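Local coordinates for protein DOA1 (Saccharomyces cerevisiae, PDB 3ODT) that probably binds ubiquitin through its WD40 beta-propeller and takes part in regulating the turnover of F-box proteins, at residues A[54-59]-A[84-89]; A[181-186]-A[202-207]; A[187-192]-A[228-233]. One frame throughout, in Å; residues are numbered along the deposited sequence.

Contact 1: residues A[54-59]-A[84-89]; sequences VVYTGQ and NGVPLF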
# COMPACT_ATOMS: atom_id res chain seq x y z
N VAL A 54 0.71 -17.13 11.78
CA VAL A 54 1.75 -16.15 12.00
C VAL A 54 3.05 -16.67 11.41
O VAL A 54 3.55 -17.72 11.83
CB VAL A 54 1.95 -15.84 13.50
CG1 VAL A 54 3.11 -14.90 13.70
CG2 VAL A 54 0.69 -15.25 14.09
N VAL A 55 3.60 -15.92 10.47
CA VAL A 55 4.84 -16.33 9.81
C VAL A 55 6.04 -15.55 10.32
O VAL A 55 7.17 -15.93 10.06
CB VAL A 55 4.73 -16.24 8.27
CG1 VAL A 55 3.69 -17.25 7.74
CG2 VAL A 55 4.40 -14.84 7.83
N TYR A 56 5.77 -14.50 11.09
CA TYR A 56 6.85 -13.75 11.76
C TYR A 56 6.29 -12.97 12.94
O TYR A 56 5.23 -12.39 12.85
CB TYR A 56 7.54 -12.77 10.79
CG TYR A 56 8.52 -11.83 11.49
CD1 TYR A 56 9.86 -12.14 11.61
CD2 TYR A 56 8.07 -10.63 12.05
CE1 TYR A 56 10.74 -11.26 12.26
CE2 TYR A 56 8.93 -9.76 12.67
CZ TYR A 56 10.25 -10.07 12.78
OH TYR A 56 11.08 -9.18 13.45
N THR A 57 7.03 -12.97 14.04
CA THR A 57 6.72 -12.15 15.20
C THR A 57 7.95 -11.41 15.65
O THR A 57 9.05 -11.98 15.73
CB THR A 57 6.27 -12.97 16.41
OG1 THR A 57 5.22 -13.86 16.03
CG2 THR A 57 5.74 -12.05 17.48
N GLY A 58 7.73 -10.13 15.99
CA GLY A 58 8.74 -9.29 16.63
C GLY A 58 8.04 -8.29 17.53
O GLY A 58 6.80 -8.26 17.60
N GLN A 59 8.80 -7.48 18.26
CA GLN A 59 8.18 -6.51 19.16
C GLN A 59 7.80 -5.20 18.46
O GLN A 59 6.81 -4.54 18.85
CB GLN A 59 9.07 -6.25 20.38
CG GLN A 59 9.02 -7.41 21.39
CD GLN A 59 7.57 -7.85 21.72
OE1 GLN A 59 6.71 -7.02 22.04
NE2 GLN A 59 7.29 -9.17 21.63
N ASN A 84 12.51 -6.72 6.61
CA ASN A 84 12.82 -8.15 6.64
C ASN A 84 11.95 -8.89 5.64
O ASN A 84 10.94 -8.37 5.15
CB ASN A 84 12.67 -8.71 8.06
CG ASN A 84 13.66 -8.11 9.02
OD1 ASN A 84 14.87 -8.41 9.01
ND2 ASN A 84 13.17 -7.26 9.89
N GLY A 85 12.34 -10.12 5.35
CA GLY A 85 11.59 -10.96 4.46
C GLY A 85 11.50 -12.35 5.01
O GLY A 85 12.46 -12.88 5.60
N VAL A 86 10.33 -12.95 4.86
CA VAL A 86 10.14 -14.35 5.21
C VAL A 86 9.41 -15.10 4.11
O VAL A 86 8.61 -14.51 3.37
CB VAL A 86 9.33 -14.54 6.51
CG1 VAL A 86 10.10 -13.97 7.70
CG2 VAL A 86 7.95 -13.95 6.41
N PRO A 87 9.68 -16.41 4.00
CA PRO A 87 8.97 -17.23 3.03
C PRO A 87 7.53 -17.49 3.48
O PRO A 87 7.15 -17.18 4.60
CB PRO A 87 9.79 -18.53 2.99
CG PRO A 87 10.46 -18.59 4.31
CD PRO A 87 10.76 -17.16 4.66
N LEU A 88 6.74 -18.08 2.59
CA LEU A 88 5.34 -18.31 2.86
C LEU A 88 5.18 -19.50 3.82
O LEU A 88 4.07 -19.86 4.15
CB LEU A 88 4.62 -18.60 1.54
CG LEU A 88 4.69 -17.40 0.57
CD1 LEU A 88 4.16 -17.81 -0.79
CD2 LEU A 88 3.92 -16.18 1.09
N PHE A 89 6.29 -20.11 4.21
CA PHE A 89 6.28 -21.31 5.08
C PHE A 89 7.11 -21.09 6.34
O PHE A 89 7.42 -22.05 7.06
CB PHE A 89 6.80 -22.53 4.31
CG PHE A 89 8.09 -22.30 3.57
CD1 PHE A 89 9.30 -22.23 4.24
CD2 PHE A 89 8.10 -22.18 2.19
CE1 PHE A 89 10.49 -22.02 3.55
CE2 PHE A 89 9.28 -21.97 1.49
CZ PHE A 89 10.48 -21.89 2.17
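V55 lays its CG2 methyl against CG2 of V86 at 3.9 Å, the closest approach between 54-59 and 84-89. Both methyls sit in the same rotameric place, between backbone N and carbonyl carbon (chi1 -66° in V55), which aims one branch of each valine at the other strand. The second methyl of V86 serves the next residue: CG1 rests 4.2 Å from CB of Y56, at the root of the tyrosine side chain and oblique to its ring. The ring of Y56 leans on F76, which also touches V86. Two consecutive residues, V55 and Y56, can both turn toward 84-89 because their strand carries a classic beta bulge there, the pair facing V41. Beyond V86 the contact thins: V55 CG1 lies 4.5 Å from L88 O, and the side chains of P87 and L88 start out the other way. The strand axes stay 7.6 Å apart, too far for backbone pairing, so the closest meetings are between apolar branches. Strand 50-57 is an edge strand of one four-stranded sheet and 83-87 the third of the next, an arrangement typical of neighbouring blades packed face to face in a WD40 beta-propeller.

Contact 2: residues A[181-186]-A[202-207]; sequences GIHNDV and SNDGLI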
# COMPACT_ATOMS: atom_id res chain seq x y z
N GLY A 181 2.04 21.40 -6.70
CA GLY A 181 0.69 21.95 -6.86
C GLY A 181 -0.47 20.97 -6.84
O GLY A 181 -1.59 21.33 -7.24
N ILE A 182 -0.23 19.75 -6.38
CA ILE A 182 -1.26 18.71 -6.41
C ILE A 182 -2.08 18.71 -5.13
O ILE A 182 -3.31 18.68 -5.17
CB ILE A 182 -0.64 17.33 -6.65
CG1 ILE A 182 0.30 17.40 -7.85
CG2 ILE A 182 -1.74 16.28 -6.87
CD1 ILE A 182 -0.37 17.84 -9.13
N HIS A 183 -1.39 18.72 -3.98
CA HIS A 183 -2.06 18.80 -2.70
C HIS A 183 -1.40 19.87 -1.86
O HIS A 183 -0.18 20.03 -1.93
CB HIS A 183 -1.93 17.48 -1.96
CG HIS A 183 -2.59 16.33 -2.64
ND1 HIS A 183 -1.88 15.38 -3.35
CD2 HIS A 183 -3.89 15.96 -2.71
CE1 HIS A 183 -2.72 14.47 -3.82
NE2 HIS A 183 -3.94 14.81 -3.46
N ASN A 184 -2.19 20.56 -1.05
CA ASN A 184 -1.65 21.52 -0.09
C ASN A 184 -1.65 20.92 1.32
O ASN A 184 -1.92 21.61 2.30
CB ASN A 184 -2.47 22.81 -0.11
CG ASN A 184 -1.78 23.95 0.62
OD1 ASN A 184 -0.55 24.00 0.69
ND2 ASN A 184 -2.57 24.86 1.18
N ASP A 185 -1.33 19.64 1.40
CA ASP A 185 -1.33 18.90 2.65
C ASP A 185 -0.46 17.67 2.42
O ASP A 185 0.03 17.43 1.31
CB ASP A 185 -2.75 18.49 3.03
CG ASP A 185 -2.95 18.29 4.54
OD1 ASP A 185 -1.97 18.03 5.30
OD2 ASP A 185 -4.13 18.32 4.96
N VAL A 186 -0.27 16.92 3.48
CA VAL A 186 0.55 15.72 3.47
C VAL A 186 0.07 14.77 2.37
O VAL A 186 -1.12 14.49 2.28
CB VAL A 186 0.40 15.02 4.82
CG1 VAL A 186 1.03 13.64 4.79
CG2 VAL A 186 0.93 15.92 5.97
N SER A 202 -4.21 12.14 -0.23
CA SER A 202 -3.67 13.06 0.74
C SER A 202 -4.51 13.21 2.01
O SER A 202 -5.69 12.84 2.05
CB SER A 202 -3.51 14.40 0.01
OG SER A 202 -3.26 15.52 0.85
N ASN A 203 -3.90 13.78 3.04
CA ASN A 203 -4.65 14.17 4.23
C ASN A 203 -5.70 15.24 3.92
O ASN A 203 -6.57 15.47 4.73
CB ASN A 203 -3.71 14.75 5.28
CG ASN A 203 -2.92 13.68 6.05
OD1 ASN A 203 -2.95 12.48 5.71
ND2 ASN A 203 -2.22 14.11 7.08
N ASP A 204 -5.63 15.86 2.75
CA ASP A 204 -6.63 16.85 2.35
C ASP A 204 -7.96 16.22 1.96
O ASP A 204 -8.91 16.92 1.64
CB ASP A 204 -6.11 17.77 1.24
CG ASP A 204 -5.90 17.04 -0.11
OD1 ASP A 204 -6.30 15.85 -0.23
OD2 ASP A 204 -5.35 17.66 -1.04
N GLY A 205 -8.04 14.90 2.00
CA GLY A 205 -9.27 14.21 1.69
C GLY A 205 -9.48 13.90 0.22
O GLY A 205 -10.50 13.33 -0.12
N LEU A 206 -8.52 14.23 -0.63
CA LEU A 206 -8.69 14.15 -2.07
C LEU A 206 -7.78 13.09 -2.67
O LEU A 206 -6.72 12.78 -2.14
CB LEU A 206 -8.38 15.52 -2.74
CG LEU A 206 -9.22 16.70 -2.25
CD1 LEU A 206 -8.75 18.03 -2.82
CD2 LEU A 206 -10.69 16.44 -2.61
N ILE A 207 -8.24 12.57 -3.81
CA ILE A 207 -7.47 11.72 -4.70
C ILE A 207 -7.43 12.47 -6.01
O ILE A 207 -8.41 13.07 -6.39
CB ILE A 207 -8.17 10.38 -4.93
CG1 ILE A 207 -8.49 9.73 -3.58
CG2 ILE A 207 -7.34 9.51 -5.84
CD1 ILE A 207 -9.56 8.66 -3.67
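The loop 181-186 runs past a type I beta turn spanning S202 to G205, coming closest where CA of V186 lies 5.5 Å from CA of N203. One carbonyl oxygen ties them together. V186 O accepts from N203 N at 3.0 Å, with a C=O...donor angle of 161°, and also from S202 OG at 2.8 Å, this second donor standing above the carbonyl plane. The hydroxyl reaches it because OG is anti to the backbone N of S202 (chi1 167°). The same OG accepts from D204 N at 3.1 Å, an ST turn, and D204 OD1 in turn accepts from L206 N at 2.8 Å, an Asx turn, so the corner is braced twice from within. At G205 the backbone angles would jam a CB against the preceding carbonyl. H183 and D204 appear to occupy the places of the histidine and aspartate in the structural tetrad of WD40 repeats; here the imidazole sits against S202 and D204, although its close approaches to both, and the way the ring is turned, remain doubtful. D185 carries its carboxylate over the turn, OD2 at 3.6 Å from CB of N203, while OD1 accepts from V186 N; the carboxylate and the N203 amide stand nearly perpendicular, 82° apart. CB of V186 meets ND2 of that amide at 3.6 Å, and N203 OD1 takes a weak hydrogen bond from R188 NH1.

Contact 3: residues A[187-192]-A[228-233]; sequences VRHLAV and VYCIKL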
# COMPACT_ATOMS: atom_id res chain seq x y z
N VAL A 187 0.99 14.31 1.52
CA VAL A 187 0.64 13.31 0.49
C VAL A 187 0.93 11.92 1.05
O VAL A 187 2.04 11.67 1.55
CB VAL A 187 1.40 13.53 -0.82
CG1 VAL A 187 0.77 12.71 -1.92
CG2 VAL A 187 1.33 15.00 -1.20
N ARG A 188 -0.08 11.06 1.02
CA ARG A 188 -0.02 9.80 1.73
C ARG A 188 0.23 8.58 0.85
O ARG A 188 0.79 7.57 1.30
CB ARG A 188 -1.33 9.58 2.47
CG ARG A 188 -1.59 10.54 3.63
CD ARG A 188 -0.60 10.36 4.72
NE ARG A 188 -0.69 9.10 5.49
CZ ARG A 188 -1.07 8.99 6.76
NH1 ARG A 188 -1.50 10.07 7.44
NH2 ARG A 188 -1.03 7.80 7.35
N HIS A 189 -0.21 8.63 -0.40
CA HIS A 189 -0.08 7.43 -1.23
C HIS A 189 -0.14 7.72 -2.71
O HIS A 189 -0.66 8.75 -3.14
CB HIS A 189 -1.15 6.38 -0.83
CG HIS A 189 -0.59 4.98 -0.79
ND1 HIS A 189 0.29 4.56 0.18
CD2 HIS A 189 -0.78 3.92 -1.62
CE1 HIS A 189 0.62 3.31 -0.05
NE2 HIS A 189 -0.00 2.89 -1.15
N LEU A 190 0.38 6.77 -3.47
CA LEU A 190 0.52 6.87 -4.90
C LEU A 190 0.11 5.57 -5.59
O LEU A 190 0.35 4.49 -5.06
CB LEU A 190 1.97 7.17 -5.26
CG LEU A 190 2.65 8.41 -4.70
CD1 LEU A 190 4.15 8.34 -4.92
CD2 LEU A 190 2.06 9.64 -5.35
N ALA A 191 -0.43 5.68 -6.79
CA ALA A 191 -0.55 4.53 -7.69
C ALA A 191 -0.17 4.99 -9.10
O ALA A 191 -0.65 6.05 -9.56
CB ALA A 191 -1.96 3.96 -7.71
N VAL A 192 0.80 4.31 -9.69
CA VAL A 192 1.22 4.61 -11.05
C VAL A 192 0.26 3.95 -12.07
O VAL A 192 0.07 2.74 -12.08
CB VAL A 192 2.67 4.17 -11.28
CG1 VAL A 192 3.11 4.43 -12.73
CG2 VAL A 192 3.58 4.84 -10.24
N VAL A 228 -7.04 10.49 3.45
CA VAL A 228 -7.03 9.32 2.58
C VAL A 228 -5.66 8.65 2.73
O VAL A 228 -4.63 9.27 2.45
CB VAL A 228 -7.32 9.66 1.11
CG1 VAL A 228 -7.52 8.38 0.33
CG2 VAL A 228 -8.54 10.56 0.99
N TYR A 229 -5.65 7.39 3.18
CA TYR A 229 -4.40 6.71 3.51
C TYR A 229 -3.84 5.82 2.41
O TYR A 229 -2.63 5.62 2.35
CB TYR A 229 -4.60 5.84 4.74
CG TYR A 229 -4.93 6.58 6.02
CD1 TYR A 229 -4.23 7.73 6.39
CD2 TYR A 229 -5.94 6.15 6.84
CE1 TYR A 229 -4.52 8.40 7.55
CE2 TYR A 229 -6.22 6.81 8.04
CZ TYR A 229 -5.52 7.94 8.36
OH TYR A 229 -5.80 8.59 9.52
N CYS A 230 -4.71 5.27 1.55
CA CYS A 230 -4.23 4.26 0.62
C CYS A 230 -5.10 4.31 -0.61
O CYS A 230 -6.30 4.58 -0.49
CB CYS A 230 -4.32 2.87 1.27
SG CYS A 230 -3.54 1.55 0.28
N ILE A 231 -4.49 4.10 -1.79
CA ILE A 231 -5.18 3.93 -3.05
C ILE A 231 -4.50 2.80 -3.82
O ILE A 231 -3.29 2.60 -3.73
CB ILE A 231 -5.15 5.19 -3.92
CG1 ILE A 231 -3.74 5.78 -3.98
CG2 ILE A 231 -6.12 6.21 -3.40
CD1 ILE A 231 -3.58 6.99 -4.86
N LYS A 232 -5.30 2.08 -4.59
CA LYS A 232 -4.86 1.01 -5.48
C LYS A 232 -5.71 1.02 -6.73
O LYS A 232 -6.83 1.50 -6.72
CB LYS A 232 -4.96 -0.37 -4.83
CG LYS A 232 -4.04 -0.59 -3.64
CD LYS A 232 -2.58 -0.71 -4.04
CE LYS A 232 -1.69 -0.46 -2.84
NZ LYS A 232 -1.77 -1.54 -1.79
N LEU A 233 -5.16 0.51 -7.81
CA LEU A 233 -5.91 0.27 -9.04
C LEU A 233 -6.36 -1.18 -9.13
O LEU A 233 -5.58 -2.11 -8.98
CB LEU A 233 -5.06 0.62 -10.28
CG LEU A 233 -4.55 2.06 -10.31
CD1 LEU A 233 -3.56 2.29 -11.45
CD2 LEU A 233 -5.75 3.03 -10.39
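V228 opens the contact by pressing its carbonyl O against CB of R188 at 3.3 Å; this buried oxygen has no polar partner. The two strands are the innermost ones of adjacent blades of the WD40 propeller, lining its centre, and run parallel within 2° with their axes 5.6 Å apart. Y229 comes next, lying alongside R188 and pointing the same way: its CD1 is over one face of the guanidinium, 3.3 Å from NH2, with the planes 48° apart. Bends at chi2 and chi3 bring the guanidinium beside the ring, with one of its faces turned to Y229 CD1. W146 gives the same guanidinium a cation-pi partner, while Y229 stacks on W270 and hydrogen-bonds through OH to E244. An alanine in place of R188 would remove the flat cation that touches Y229 and W146 and is likely to leave a gap beside Y229 and W146 without its cationic partner. C230 forms a classic beta bulge with Y229, as H189 does with R188 on the other strand. Its SG stands over the face of the H189 imidazole, 4.3 Å from the centroid, a sulfur-aromatic contact. I231 places CG1 between backbone N and carbonyl carbon (chi1 47°) and brings CD1 against the backbone of 187-192, 3.9 Å from A191 N. K232 starts away from the neighbouring strand but doubles back, CE coming to 4.1 Å from H189 NE2 at the ring edge; its NZ goes on to V272 O and a salt bridge with D273. L233 closes the row, CG 4.1 Å from A191 CB and CD1 3.7 Å from V192 O.

Contacts 1 and 3 both join adjacent blades, their centres about 25 Å apart. Contacts 1 and 2 are partly buried, centred about 18 and 17 Å from the centre of the chain and on opposite sides of it, whereas contact 3 is buried, about 7 Å from that centre. Contact 2 works within one sheet, tying the loop that leads into strand 187-194 to the turn at the C-terminal end of strand 197-202. Its chemistry is largely polar; contact 1 is a small hydrophobic touch, and contact 3 mixes aliphatic packing with flat cationic and aromatic groups. Contacts 2 and 3 reach the same sheet and meet directly, S202 O lying 3.0 Å from V228 N, a probable hydrogen bond.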